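Local structure of aminopentol aminotransferase (Sphingopyxis macrogoltabida, 6HBS) at residues G85-G90 and G286-S291; S92-N97 and F290-M295; T28-P33 and H373-M378. The protein uses pyridoxal 5'-phosphate to deaminate aminopentol, the hydrolysed form of fumonisin B1, to its 2-keto product, with pyruvate as preferred amino acceptor. One frame throughout, in Å; residues are numbered along the deposited sequence.

Near the N terminus, residues 28-33 pair with 373-378, so contact 3 closes a loop of 339 intervening residues that encloses the other two contacts. Next come 85-90 and 92-97, leading into helix 94-105. They meet 286-291 and 290-295 at the start of helix 292-307, forming contacts 1 and 2. The two loops overlap in a staggered way, and their second segments share Phe-290 and Ser-291; the contact centres lie 8 Å apart. Asp-86 bonds to the start of helix 292-307, joining contact 1 to contact 2. Both touch the second subunit. Contact 3, its nearest atoms about 22 Å from either, ties the loop between helix 5-17 and strand 39-43 to the loop after strand 370-371.

Contact 1: G85-G90 and G286-S291; sequences GDTMTG and GSFWFS. With PLP (pyridoxal-5'-phosphate), chain E.
The hydroxyl oxygen OG1 of Thr-87 is held by both subunits: Ser-291 OG lies 2.7 Å from it, and Gly-263 O of the second subunit is a hydrogen-bond partner. Ser-291 OG stands beside its own backbone N (chi1 -58°), a setting that also brings it to 3.1 Å from Phe-288 O, within the type I turn Phe-288 to Ser-291; the two acceptors compete for its single proton. A valine in place of Thr-87 would probably leave Ser-291 OG and Gly-263 O of the second subunit without this shared mate. Asp-86 approaches the same serine, its OD1 3.4 Å from Ser-291 CB. That carboxylate oxygen accepts from Val-293 N while the carbonyl of Asp-86 accepts from Ala-292 N, so both serve the first turn of a helix. A water joins the backbones, accepting from Met-88 N at 2.9 Å and lying within bonding reach of Phe-290 O and Gly-90 O. At the far end of 286-291, Ser-287 N donates to PLP O3P at 2.8 Å and Ser-287 OG to PLP O1P at 3.0 Å. Ser-119, Gly-118 and Arg-233 of the second subunit also bind this cofactor, which both chains therefore hold, consistent with the dimer-interface active sites of class-III aminotransferases. The contact thus joins the loop between helices 72-82 and 94-105 to the loop between helices 276-281 and 292-307.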
ATOM      1  N   GLY A  85       4.454 -17.826  -8.723  1.00 19.12           N
ATOM      2  CA  GLY A  85       3.968 -16.542  -9.193  1.00 19.20           C
ATOM      3  C   GLY A  85       3.673 -15.608  -8.030  1.00 19.87           C
ATOM      4  O   GLY A  85       3.481 -16.051  -6.905  1.00 19.74           O
ATOM      5  N   ASP A  86       3.715 -14.310  -8.315  1.00 17.57           N
ATOM      6  CA  ASP A  86       3.540 -13.275  -7.316  1.00 17.98           C
ATOM      7  C   ASP A  86       2.352 -12.399  -7.726  1.00 17.36           C
ATOM      8  O   ASP A  86       1.254 -12.639  -7.288  1.00 18.17           O
ATOM      9  CB  ASP A  86       4.844 -12.509  -7.082  1.00 19.22           C
ATOM     10  CG  ASP A  86       4.743 -11.529  -5.920  1.00 19.28           C
ATOM     11  OD1 ASP A  86       3.794 -11.701  -5.136  1.00 17.33           O
ATOM     12  OD2 ASP A  86       5.625 -10.620  -5.805  1.00 20.87           O
ATOM     13  N   THR A  87       2.584 -11.389  -8.555  1.00 18.02           N
ATOM     14  CA  THR A  87       1.539 -10.458  -8.942  1.00 17.60           C
ATOM     15  C   THR A  87       1.025 -10.902 -10.307  1.00 17.78           C
ATOM     16  O   THR A  87       1.717 -10.726 -11.305  1.00 17.66           O
ATOM     17  CB  THR A  87       2.067  -9.028  -8.994  1.00 17.52           C
ATOM     18  OG1 THR A  87       2.618  -8.686  -7.717  1.00 17.71           O
ATOM     19  CG2 THR A  87       0.985  -8.057  -9.403  1.00 17.38           C
ATOM     20  N   MET A  88      -0.179 -11.469 -10.309  1.00 17.14           N
ATOM     21  CA  MET A  88      -0.735 -12.164 -11.478  1.00 18.16           C
ATOM     22  C   MET A  88      -2.123 -11.583 -11.810  1.00 18.78           C
ATOM     23  O   MET A  88      -2.680 -10.739 -11.057  1.00 19.01           O
ATOM     24  CB  MET A  88      -0.811 -13.663 -11.184  1.00 17.92           C
ATOM     25  CG  MET A  88       0.499 -14.293 -10.790  1.00 18.55           C
ATOM     26  SD  MET A  88       0.291 -16.090 -10.575  1.00 20.19           S
ATOM     27  CE  MET A  88      -0.467 -16.174  -8.953  1.00 21.22           C
ATOM     28  N   THR A  89      -2.704 -12.043 -12.925  1.00 18.01           N
ATOM     29  CA  THR A  89      -3.974 -11.495 -13.441  1.00 18.89           C
ATOM     30  C   THR A  89      -5.107 -11.725 -12.428  1.00 19.29           C
ATOM     31  O   THR A  89      -6.121 -11.016 -12.395  1.00 18.44           O
ATOM     32  CB  THR A  89      -4.229 -12.087 -14.833  1.00 17.74           C
ATOM     33  OG1 THR A  89      -3.247 -11.483 -15.675  1.00 17.62           O
ATOM     34  CG2 THR A  89      -5.641 -11.860 -15.312  1.00 19.15           C
ATOM     35  N   GLY A  90      -4.936 -12.750 -11.598  1.00 20.78           N
ATOM     36  CA  GLY A  90      -5.805 -13.021 -10.459  1.00 18.49           C
ATOM     37  C   GLY A  90      -4.971 -13.441  -9.252  1.00 19.97           C
ATOM     38  O   GLY A  90      -3.768 -13.721  -9.358  1.00 19.20           O
ATOM     39  N   GLY A 286      -6.457  -2.655  -4.827  1.00 18.02           N
ATOM     40  CA  GLY A 286      -5.202  -2.124  -5.276  1.00 16.56           C
ATOM     41  C   GLY A 286      -4.449  -3.135  -6.122  1.00 17.04           C
ATOM     42  O   GLY A 286      -4.595  -4.335  -5.932  1.00 16.27           O
ATOM     43  N   SER A 287      -3.659  -2.606  -7.047  1.00 17.02           N
ATOM     44  CA  SER A 287      -2.842  -3.377  -7.992  1.00 20.43           C
ATOM     45  C   SER A 287      -2.121  -4.547  -7.309  1.00 19.07           C
ATOM     46  O   SER A 287      -1.917  -5.581  -7.936  1.00 18.71           O
ATOM     47  CB  SER A 287      -1.796  -2.475  -8.613  1.00 22.58           C
ATOM     48  OG  SER A 287      -2.430  -1.399  -9.255  1.00 30.12           O
ATOM     49  N   PHE A 288      -1.623  -4.300  -6.096  1.00 16.46           N
ATOM     50  CA  PHE A 288      -0.686  -5.190  -5.464  1.00 16.62           C
ATOM     51  C   PHE A 288      -1.363  -6.011  -4.366  1.00 17.20           C
ATOM     52  O   PHE A 288      -0.704  -6.806  -3.701  1.00 15.93           O
ATOM     53  CB  PHE A 288       0.507  -4.412  -4.918  1.00 16.71           C
ATOM     54  CG  PHE A 288       1.333  -3.704  -5.960  1.00 16.48           C
ATOM     55  CD1 PHE A 288       1.910  -4.400  -7.015  1.00 17.09           C
ATOM     56  CD2 PHE A 288       1.554  -2.344  -5.881  1.00 17.06           C
ATOM     57  CE1 PHE A 288       2.654  -3.729  -7.987  1.00 17.56           C
ATOM     58  CE2 PHE A 288       2.322  -1.679  -6.836  1.00 17.12           C
ATOM     59  CZ  PHE A 288       2.864  -2.371  -7.898  1.00 16.53           C
ATOM     60  N   TRP A 289      -2.671  -5.819  -4.170  1.00 17.26           N
ATOM     61  CA  TRP A 289      -3.376  -6.415  -3.015  1.00 16.35           C
ATOM     62  C   TRP A 289      -3.531  -7.928  -3.150  1.00 16.66           C
ATOM     63  O   TRP A 289      -3.851  -8.579  -2.151  1.00 17.54           O
ATOM     64  CB  TRP A 289      -4.743  -5.748  -2.790  1.00 17.48           C
ATOM     65  CG  TRP A 289      -4.683  -4.319  -2.319  1.00 16.65           C
ATOM     66  CD1 TRP A 289      -3.639  -3.439  -2.420  1.00 17.50           C
ATOM     67  CD2 TRP A 289      -5.748  -3.587  -1.672  1.00 16.77           C
ATOM     68  NE1 TRP A 289      -3.974  -2.231  -1.851  1.00 17.06           N
ATOM     69  CE2 TRP A 289      -5.264  -2.288  -1.407  1.00 17.24           C
ATOM     70  CE3 TRP A 289      -7.046  -3.912  -1.278  1.00 17.16           C
ATOM     71  CZ2 TRP A 289      -6.061  -1.299  -0.813  1.00 17.94           C
ATOM     72  CZ3 TRP A 289      -7.831  -2.939  -0.684  1.00 18.31           C
ATOM     73  CH2 TRP A 289      -7.323  -1.667  -0.424  1.00 16.95           C
ATOM     74  N   PHE A 290      -3.376  -8.472  -4.370  1.00 15.90           N
ATOM     75  CA  PHE A 290      -3.655  -9.868  -4.661  1.00 16.41           C
ATOM     76  C   PHE A 290      -2.353 -10.648  -4.894  1.00 16.47           C
ATOM     77  O   PHE A 290      -2.402 -11.807  -5.317  1.00 16.41           O
ATOM     78  CB  PHE A 290      -4.641  -9.971  -5.835  1.00 18.33           C
ATOM     79  CG  PHE A 290      -5.884  -9.151  -5.575  1.00 19.65           C
ATOM     80  CD1 PHE A 290      -6.805  -9.576  -4.644  1.00 21.99           C
ATOM     81  CD2 PHE A 290      -6.037  -7.898  -6.124  1.00 20.77           C
ATOM     82  CE1 PHE A 290      -7.903  -8.791  -4.321  1.00 22.39           C
ATOM     83  CE2 PHE A 290      -7.144  -7.123  -5.819  1.00 22.01           C
ATOM     84  CZ  PHE A 290      -8.080  -7.574  -4.924  1.00 21.10           C
ATOM     85  N   SER A 291      -1.207 -10.036  -4.575  1.00 16.88           N
ATOM     86  CA  SER A 291       0.094 -10.649  -4.812  1.00 16.95           C
ATOM     87  C   SER A 291       0.329 -11.830  -3.848  1.00 17.88           C
ATOM     88  O   SER A 291       0.127 -11.717  -2.634  1.00 16.09           O
ATOM     89  CB  SER A 291       1.189  -9.630  -4.701  1.00 16.56           C
ATOM     90  OG  SER A 291       0.973  -8.574  -5.614  1.00 18.71           O
TER
HETATM   91  N1  PLP E 501      -4.354   5.626 -11.099  1.00 23.29           N
HETATM   92  C2  PLP E 501      -4.602   4.882 -12.208  1.00 23.61           C
HETATM   93  C2A PLP E 501      -4.677   5.551 -13.569  1.00 23.18           C
HETATM   94  C3  PLP E 501      -4.772   3.426 -12.137  1.00 23.47           C
HETATM   95  O3  PLP E 501      -5.022   2.695 -13.261  1.00 25.10           O
HETATM   96  C4  PLP E 501      -4.650   2.746 -10.831  1.00 24.42           C
HETATM   97  C4A PLP E 501      -4.787   1.256 -10.773  1.00 28.86           C
HETATM   98  C5  PLP E 501      -4.403   3.669  -9.676  1.00 22.62           C
HETATM   99  C6  PLP E 501      -4.265   5.045  -9.878  1.00 23.00           C
HETATM  100  C5A PLP E 501      -4.289   3.139  -8.278  1.00 22.55           C
HETATM  101  O4P PLP E 501      -3.236   2.192  -8.145  1.00 21.85           O
HETATM  102  P   PLP E 501      -3.422   1.053  -7.012  1.00 20.56           P
HETATM  103  O1P PLP E 501      -2.021   0.448  -6.979  1.00 19.42           O
HETATM  104  O2P PLP E 501      -3.826   1.783  -5.723  1.00 20.57           O
HETATM  105  O3P PLP E 501      -4.444   0.075  -7.458  1.00 19.93           O
HETATM  106  O   HOH W   1      -2.006 -11.962  -8.083  1.00 30.90           O

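Contact 2: S92-N97 and F290-M295; sequences SEIMVN and FSAVPM
Phe-290 presents the edge of its ring to Met-95, whose CE lies near the ring plane, 4.2 Å from Phe-290 CD1. Trp-289 CB sits over one face, offset toward the rim, and Tyr-23 of the second subunit meets the ring with the two planes at about 50°. In this class-III aminotransferase the N-terminal ends of helices 94-105 and 292-307, with the residues leading into them, pack together here. Met-95 is fully extended, with CG anti to its backbone N (chi1 -172°), and this carries its methyl to the phenylalanine. Nearer the helix, Met-95 CB touches Met-295 SD at 3.7 Å, and the two thioether chains cross obliquely. Ile-94 sends CD1 into the angle between Ala-292 and Met-295, 3.5 Å from Ala-292 O and 4.2 Å from Met-295 CB. At the start of the turn, the small side chains of Ser-92 and Ala-292 let the backbones come close, CB to CB at 3.6 Å. Ser-92 OG turns away from this touch to accept from Ile-94 N at 3.0 Å, an almost straight capping bond (176° at the hydrogen). A water bridges the backbones, accepting from Ser-92 N at 2.9 Å and donating to Phe-290 O at 2.6 Å.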
ATOM      1  N   SER A  92      -3.407 -15.881  -6.411  1.00 18.52           N
ATOM      2  CA  SER A  92      -3.100 -17.296  -6.215  1.00 18.69           C
ATOM      3  C   SER A  92      -4.202 -17.970  -5.403  1.00 19.55           C
ATOM      4  O   SER A  92      -4.851 -17.340  -4.532  1.00 19.79           O
ATOM      5  CB  SER A  92      -1.783 -17.488  -5.546  1.00 19.67           C
ATOM      6  OG  SER A  92      -1.604 -18.856  -5.191  1.00 17.85           O
ATOM      7  N   GLU A  93      -4.420 -19.261  -5.686  1.00 19.24           N
ATOM      8  CA  GLU A  93      -5.178 -20.145  -4.821  1.00 19.60           C
ATOM      9  C   GLU A  93      -4.779 -19.989  -3.339  1.00 17.76           C
ATOM     10  O   GLU A  93      -5.611 -20.233  -2.485  1.00 19.16           O
ATOM     11  CB  GLU A  93      -4.985 -21.608  -5.248  1.00 21.80           C
ATOM     12  CG  GLU A  93      -3.543 -22.089  -5.180  1.00 22.95           C
ATOM     13  CD  GLU A  93      -3.311 -23.483  -5.750  1.00 28.40           C
ATOM     14  OE1 GLU A  93      -4.251 -24.056  -6.340  1.00 28.70           O
ATOM     15  OE2 GLU A  93      -2.206 -23.974  -5.609  1.00 30.10           O
ATOM     16  N   ILE A  94      -3.520 -19.653  -3.020  1.00 18.57           N
ATOM     17  CA  ILE A  94      -3.083 -19.612  -1.603  1.00 19.97           C
ATOM     18  C   ILE A  94      -3.755 -18.455  -0.837  1.00 21.42           C
ATOM     19  O   ILE A  94      -3.731 -18.469   0.406  1.00 20.00           O
ATOM     20  CB  ILE A  94      -1.557 -19.599  -1.407  1.00 19.07           C
ATOM     21  CG1 ILE A  94      -0.909 -18.297  -1.847  1.00 18.59           C
ATOM     22  CG2 ILE A  94      -0.898 -20.800  -2.063  1.00 19.56           C
ATOM     23  CD1 ILE A  94       0.496 -18.147  -1.377  1.00 19.24           C
ATOM     24  N   MET A  95      -4.346 -17.485  -1.549  1.00 19.16           N
ATOM     25  CA  MET A  95      -5.204 -16.462  -0.919  1.00 19.61           C
ATOM     26  C   MET A  95      -6.300 -17.120  -0.071  1.00 20.61           C
ATOM     27  O   MET A  95      -6.598 -16.650   1.040  1.00 20.08           O
ATOM     28  CB  MET A  95      -5.846 -15.516  -1.936  1.00 18.47           C
ATOM     29  CG  MET A  95      -6.581 -14.345  -1.281  1.00 20.25           C
ATOM     30  SD  MET A  95      -7.321 -13.253  -2.505  1.00 21.05           S
ATOM     31  CE  MET A  95      -8.052 -12.015  -1.431  1.00 20.78           C
ATOM     32  N   VAL A  96      -6.868 -18.215  -0.576  1.00 19.64           N
ATOM     33  CA  VAL A  96      -7.910 -18.942   0.126  1.00 20.28           C
ATOM     34  C   VAL A  96      -7.331 -19.568   1.400  1.00 21.53           C
ATOM     35  O   VAL A  96      -7.958 -19.474   2.471  1.00 22.71           O
ATOM     36  CB  VAL A  96      -8.618 -19.986  -0.768  1.00 20.49           C
ATOM     37  CG1 VAL A  96      -9.699 -20.733   0.010  1.00 21.89           C
ATOM     38  CG2 VAL A  96      -9.209 -19.335  -2.004  1.00 21.14           C
ATOM     39  N   ASN A  97      -6.153 -20.183   1.297  1.00 21.50           N
ATOM     40  CA  ASN A  97      -5.475 -20.804   2.432  1.00 22.20           C
ATOM     41  C   ASN A  97      -5.147 -19.750   3.501  1.00 20.49           C
ATOM     42  O   ASN A  97      -5.304 -20.011   4.685  1.00 19.58           O
ATOM     43  CB  ASN A  97      -4.214 -21.546   2.006  1.00 22.96           C
ATOM     44  CG  ASN A  97      -4.558 -22.685   1.072  1.00 25.86           C
ATOM     45  OD1 ASN A  97      -4.987 -22.468  -0.043  1.00 30.95           O
ATOM     46  ND2 ASN A  97      -4.459 -23.896   1.554  1.00 29.98           N
ATOM     47  N   PHE A 290      -3.376  -8.472  -4.370  1.00 15.90           N
ATOM     48  CA  PHE A 290      -3.655  -9.868  -4.661  1.00 16.41           C
ATOM     49  C   PHE A 290      -2.353 -10.648  -4.894  1.00 16.47           C
ATOM     50  O   PHE A 290      -2.402 -11.807  -5.317  1.00 16.41           O
ATOM     51  CB  PHE A 290      -4.641  -9.971  -5.835  1.00 18.33           C
ATOM     52  CG  PHE A 290      -5.884  -9.151  -5.575  1.00 19.65           C
ATOM     53  CD1 PHE A 290      -6.805  -9.576  -4.644  1.00 21.99           C
ATOM     54  CD2 PHE A 290      -6.037  -7.898  -6.124  1.00 20.77           C
ATOM     55  CE1 PHE A 290      -7.903  -8.791  -4.321  1.00 22.39           C
ATOM     56  CE2 PHE A 290      -7.144  -7.123  -5.819  1.00 22.01           C
ATOM     57  CZ  PHE A 290      -8.080  -7.574  -4.924  1.00 21.10           C
ATOM     58  N   SER A 291      -1.207 -10.036  -4.575  1.00 16.88           N
ATOM     59  CA  SER A 291       0.094 -10.649  -4.812  1.00 16.95           C
ATOM     60  C   SER A 291       0.329 -11.830  -3.848  1.00 17.88           C
ATOM     61  O   SER A 291       0.127 -11.717  -2.634  1.00 16.09           O
ATOM     62  CB  SER A 291       1.189  -9.630  -4.701  1.00 16.56           C
ATOM     63  OG  SER A 291       0.973  -8.574  -5.614  1.00 18.71           O
ATOM     64  N   ALA A 292       0.805 -12.958  -4.416  1.00 16.02           N
ATOM     65  CA  ALA A 292       0.913 -14.223  -3.730  1.00 16.63           C
ATOM     66  C   ALA A 292       2.133 -14.313  -2.802  1.00 16.25           C
ATOM     67  O   ALA A 292       2.038 -14.985  -1.785  1.00 17.45           O
ATOM     68  CB  ALA A 292       0.961 -15.342  -4.747  1.00 17.51           C
ATOM     69  N   VAL A 293       3.278 -13.721  -3.139  1.00 16.60           N
ATOM     70  CA  VAL A 293       4.495 -13.968  -2.343  1.00 17.16           C
ATOM     71  C   VAL A 293       4.298 -13.453  -0.906  1.00 17.99           C
ATOM     72  O   VAL A 293       4.605 -14.155   0.051  1.00 16.41           O
ATOM     73  CB  VAL A 293       5.770 -13.441  -3.020  1.00 16.58           C
ATOM     74  CG1 VAL A 293       7.005 -13.458  -2.099  1.00 16.66           C
ATOM     75  CG2 VAL A 293       6.082 -14.261  -4.281  1.00 17.54           C
ATOM     76  N   PRO A 294       3.786 -12.229  -0.679  1.00 17.01           N
ATOM     77  CA  PRO A 294       3.507 -11.773   0.684  1.00 16.14           C
ATOM     78  C   PRO A 294       2.493 -12.681   1.384  1.00 15.13           C
ATOM     79  O   PRO A 294       2.602 -12.873   2.580  1.00 15.96           O
ATOM     80  CB  PRO A 294       3.024 -10.331   0.499  1.00 15.26           C
ATOM     81  CG  PRO A 294       3.680  -9.919  -0.798  1.00 16.17           C
ATOM     82  CD  PRO A 294       3.601 -11.158  -1.667  1.00 16.89           C
ATOM     83  N   MET A 295       1.552 -13.274   0.629  1.00 15.77           N
ATOM     84  CA  MET A 295       0.594 -14.163   1.208  1.00 15.82           C
ATOM     85  C   MET A 295       1.253 -15.477   1.664  1.00 15.80           C
ATOM     86  O   MET A 295       0.867 -16.043   2.727  1.00 16.59           O
ATOM     87  CB  MET A 295      -0.551 -14.449   0.245  1.00 17.14           C
ATOM     88  CG  MET A 295      -1.408 -13.219  -0.012  1.00 17.01           C
ATOM     89  SD  MET A 295      -2.848 -13.670  -0.958  1.00 17.91           S
ATOM     90  CE  MET A 295      -3.391 -12.029  -1.409  1.00 18.21           C
TER
HETATM   91  O   HOH W   2      -2.416 -14.200  -4.227  1.00 17.48           O

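Contact 3: T28-P33 and H373-M378; sequences TRLLPP and HPYHNM
Leu-31 drives one methyl, CD2, into a corner formed by three residues of 373-378. Leu-31 CD2 makes a CH-pi contact with a face of His-373, 4.1 Å from the ring centroid and 24° off the normal. Leu-31 CD2 also packs on Pro-374 CD at 3.6 Å and meets Tyr-375 CE2 at 4.0 Å. Leu-30 crosses Tyr-375 at about a right angle, its CB 3.7 Å from Tyr-375 OH, while Leu-30 O lies at the edge of the tyrosine ring. Tyr-375 CG stands between its backbone N and carbonyl carbon (chi1 71°), which carries the ring toward Leu-30. A water accepts from Leu-30 N at 2.8 Å and hydrogen-bonds to Tyr-375 OH. The imidazole of His-373 is itself fixed: Tyr-375 N donates to ND1 in the ring plane (3.1 Å), and His-376 CB covers the face opposite Leu-31. His-373 CE1 lies over the centre of the Tyr-375 ring, on which Phe-202 also stacks. Asn-377 OD1 bonds to Arg-233, which links this loop to a residue of the PLP pocket. Beside helix 356-367, whose Tyr-359 packs on Pro-374 and bonds to Leu-30 O, the contact joins the loop before strand 39-43 to that between strand 370-371 and helix 386-405.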
ATOM      1  N   THR A  28      14.942  10.449  10.292  1.00 24.58           N
ATOM      2  CA  THR A  28      15.703  10.781  11.494  1.00 26.46           C
ATOM      3  C   THR A  28      15.666  12.291  11.801  1.00 28.75           C
ATOM      4  O   THR A  28      16.420  12.745  12.633  1.00 28.48           O
ATOM      5  CB  THR A  28      17.152  10.290  11.349  1.00 28.83           C
ATOM      6  OG1 THR A  28      17.731  10.966  10.246  1.00 28.25           O
ATOM      7  CG2 THR A  28      17.235   8.802  11.113  1.00 29.67           C
ATOM      8  N   ARG A  29      14.772  13.053  11.147  1.00 27.35           N
ATOM      9  CA  ARG A  29      14.693  14.503  11.284  1.00 32.18           C
ATOM     10  C   ARG A  29      14.584  14.943  12.762  1.00 29.93           C
ATOM     11  O   ARG A  29      15.121  15.984  13.121  1.00 31.76           O
ATOM     12  CB  ARG A  29      13.478  15.011  10.500  1.00 37.52           C
ATOM     13  CG  ARG A  29      13.252  16.509  10.603  1.00 42.04           C
ATOM     14  CD  ARG A  29      12.442  17.055   9.443  1.00 50.34           C
ATOM     15  NE  ARG A  29      12.935  18.382   9.094  1.00 59.72           N
ATOM     16  CZ  ARG A  29      12.548  19.521   9.669  1.00 60.90           C
ATOM     17  NH1 ARG A  29      13.252  20.623   9.464  1.00 60.24           N
ATOM     18  NH2 ARG A  29      11.465  19.561  10.430  1.00 59.25           N
ATOM     19  N   LEU A  30      13.843  14.193  13.588  1.00 28.59           N
ATOM     20  CA  LEU A  30      13.568  14.560  14.987  1.00 31.65           C
ATOM     21  C   LEU A  30      14.443  13.773  15.974  1.00 32.33           C
ATOM     22  O   LEU A  30      14.164  13.843  17.166  1.00 28.67           O
ATOM     23  CB  LEU A  30      12.090  14.295  15.296  1.00 35.82           C
ATOM     24  CG  LEU A  30      11.082  15.122  14.495  1.00 41.79           C
ATOM     25  CD1 LEU A  30       9.653  14.738  14.877  1.00 44.04           C
ATOM     26  CD2 LEU A  30      11.318  16.609  14.706  1.00 42.31           C
ATOM     27  N   LEU A  31      15.471  13.052  15.485  1.00 30.20           N
ATOM     28  CA  LEU A  31      16.381  12.261  16.345  1.00 29.04           C
ATOM     29  C   LEU A  31      17.714  12.969  16.487  1.00 27.16           C
ATOM     30  O   LEU A  31      18.043  13.831  15.687  1.00 26.77           O
ATOM     31  CB  LEU A  31      16.585  10.868  15.748  1.00 25.43           C
ATOM     32  CG  LEU A  31      15.395   9.925  15.892  1.00 25.29           C
ATOM     33  CD1 LEU A  31      15.593   8.670  15.059  1.00 25.75           C
ATOM     34  CD2 LEU A  31      15.153   9.572  17.355  1.00 25.12           C
ATOM     35  N   PRO A  32      18.541  12.625  17.499  1.00 27.87           N
ATOM     36  CA  PRO A  32      19.913  13.135  17.543  1.00 30.64           C
ATOM     37  C   PRO A  32      20.645  12.862  16.229  1.00 31.54           C
ATOM     38  O   PRO A  32      20.352  11.896  15.515  1.00 33.14           O
ATOM     39  CB  PRO A  32      20.544  12.434  18.760  1.00 27.10           C
ATOM     40  CG  PRO A  32      19.338  12.134  19.653  1.00 28.59           C
ATOM     41  CD  PRO A  32      18.190  11.836  18.687  1.00 28.04           C
ATOM     42  N   PRO A  33      21.625  13.714  15.857  1.00 35.26           N
ATOM     43  CA  PRO A  33      22.273  13.615  14.548  1.00 37.36           C
ATOM     44  C   PRO A  33      23.103  12.340  14.362  1.00 34.31           C
ATOM     45  O   PRO A  33      23.389  11.960  13.238  1.00 34.07           O
ATOM     46  CB  PRO A  33      23.143  14.889  14.496  1.00 39.56           C
ATOM     47  CG  PRO A  33      23.425  15.200  15.950  1.00 36.02           C
ATOM     48  CD  PRO A  33      22.131  14.846  16.649  1.00 38.17           C
ATOM     49  N   HIS A 373      14.988   4.078  21.050  1.00 20.35           N
ATOM     50  CA  HIS A 373      14.286   5.228  20.526  1.00 20.97           C
ATOM     51  C   HIS A 373      13.812   6.110  21.663  1.00 20.70           C
ATOM     52  O   HIS A 373      13.163   5.618  22.576  1.00 21.04           O
ATOM     53  CB  HIS A 373      13.126   4.791  19.632  1.00 21.87           C
ATOM     54  CG  HIS A 373      12.670   5.848  18.673  1.00 23.70           C
ATOM     55  ND1 HIS A 373      12.165   7.072  19.077  1.00 22.51           N
ATOM     56  CD2 HIS A 373      12.572   5.832  17.326  1.00 25.44           C
ATOM     57  CE1 HIS A 373      11.857   7.788  18.015  1.00 22.51           C
ATOM     58  NE2 HIS A 373      12.102   7.052  16.921  1.00 23.35           N
ATOM     59  N   PRO A 374      14.126   7.426  21.645  1.00 21.70           N
ATOM     60  CA  PRO A 374      13.735   8.317  22.733  1.00 23.00           C
ATOM     61  C   PRO A 374      12.298   8.856  22.718  1.00 24.46           C
ATOM     62  O   PRO A 374      11.915   9.451  23.737  1.00 22.56           O
ATOM     63  CB  PRO A 374      14.709   9.491  22.546  1.00 22.48           C
ATOM     64  CG  PRO A 374      14.906   9.562  21.080  1.00 21.24           C
ATOM     65  CD  PRO A 374      14.971   8.115  20.655  1.00 21.66           C
ATOM     66  N   TYR A 375      11.510   8.647  21.628  1.00 23.22           N
ATOM     67  CA  TYR A 375      10.108   9.172  21.642  1.00 23.39           C
ATOM     68  C   TYR A 375       9.048   8.173  21.129  1.00 22.77           C
ATOM     69  O   TYR A 375       7.857   8.394  21.353  1.00 23.81           O
ATOM     70  CB  TYR A 375      10.046  10.563  20.984  1.00 24.10           C
ATOM     71  CG  TYR A 375      10.242  10.628  19.497  1.00 25.19           C
ATOM     72  CD1 TYR A 375       9.271  10.148  18.620  1.00 28.29           C
ATOM     73  CD2 TYR A 375      11.378  11.200  18.952  1.00 26.64           C
ATOM     74  CE1 TYR A 375       9.427  10.220  17.239  1.00 28.22           C
ATOM     75  CE2 TYR A 375      11.559  11.266  17.574  1.00 29.81           C
ATOM     76  CZ  TYR A 375      10.573  10.790  16.716  1.00 29.49           C
ATOM     77  OH  TYR A 375      10.755  10.839  15.367  1.00 29.66           O
ATOM     78  N   HIS A 376       9.454   7.075  20.492  1.00 20.13           N
ATOM     79  CA  HIS A 376       8.550   6.103  19.887  1.00 19.42           C
ATOM     80  C   HIS A 376       8.723   4.780  20.609  1.00 18.62           C
ATOM     81  O   HIS A 376       9.856   4.393  20.948  1.00 20.44           O
ATOM     82  CB  HIS A 376       8.841   5.942  18.386  1.00 20.11           C
ATOM     83  CG  HIS A 376       7.844   5.145  17.600  1.00 20.84           C
ATOM     84  ND1 HIS A 376       7.688   3.774  17.759  1.00 20.45           N
ATOM     85  CD2 HIS A 376       6.997   5.517  16.600  1.00 21.87           C
ATOM     86  CE1 HIS A 376       6.760   3.335  16.921  1.00 21.03           C
ATOM     87  NE2 HIS A 376       6.317   4.400  16.183  1.00 20.97           N
ATOM     88  N   ASN A 377       7.628   4.044  20.789  1.00 17.52           N
ATOM     89  CA  ASN A 377       7.742   2.770  21.453  1.00 18.64           C
ATOM     90  C   ASN A 377       8.634   1.839  20.635  1.00 18.61           C
ATOM     91  O   ASN A 377       8.734   1.958  19.404  1.00 17.63           O
ATOM     92  CB  ASN A 377       6.412   2.069  21.739  1.00 20.32           C
ATOM     93  CG  ASN A 377       5.746   1.524  20.496  1.00 20.94           C
ATOM     94  OD1 ASN A 377       5.027   2.251  19.821  1.00 21.58           O
ATOM     95  ND2 ASN A 377       5.995   0.255  20.172  1.00 18.77           N
ATOM     96  N   MET A 378       9.287   0.923  21.370  1.00 18.72           N
ATOM     97  CA  MET A 378      10.146  -0.096  20.810  1.00 17.61           C
ATOM     98  C   MET A 378       9.400  -1.418  20.731  1.00 16.09           C
ATOM     99  O   MET A 378       8.219  -1.508  21.064  1.00 17.16           O
ATOM    100  CB  MET A 378      11.425  -0.171  21.650  1.00 18.18           C
ATOM    101  CG  MET A 378      12.286   1.016  21.347  1.00 19.12           C
ATOM    102  SD  MET A 378      13.548   1.348  22.584  1.00 22.58           S
ATOM    103  CE  MET A 378      12.569   2.216  23.805  1.00 24.04           C
TER
HETATM  104  O   HOH W   3      12.759  11.664  13.328  1.00 28.29           O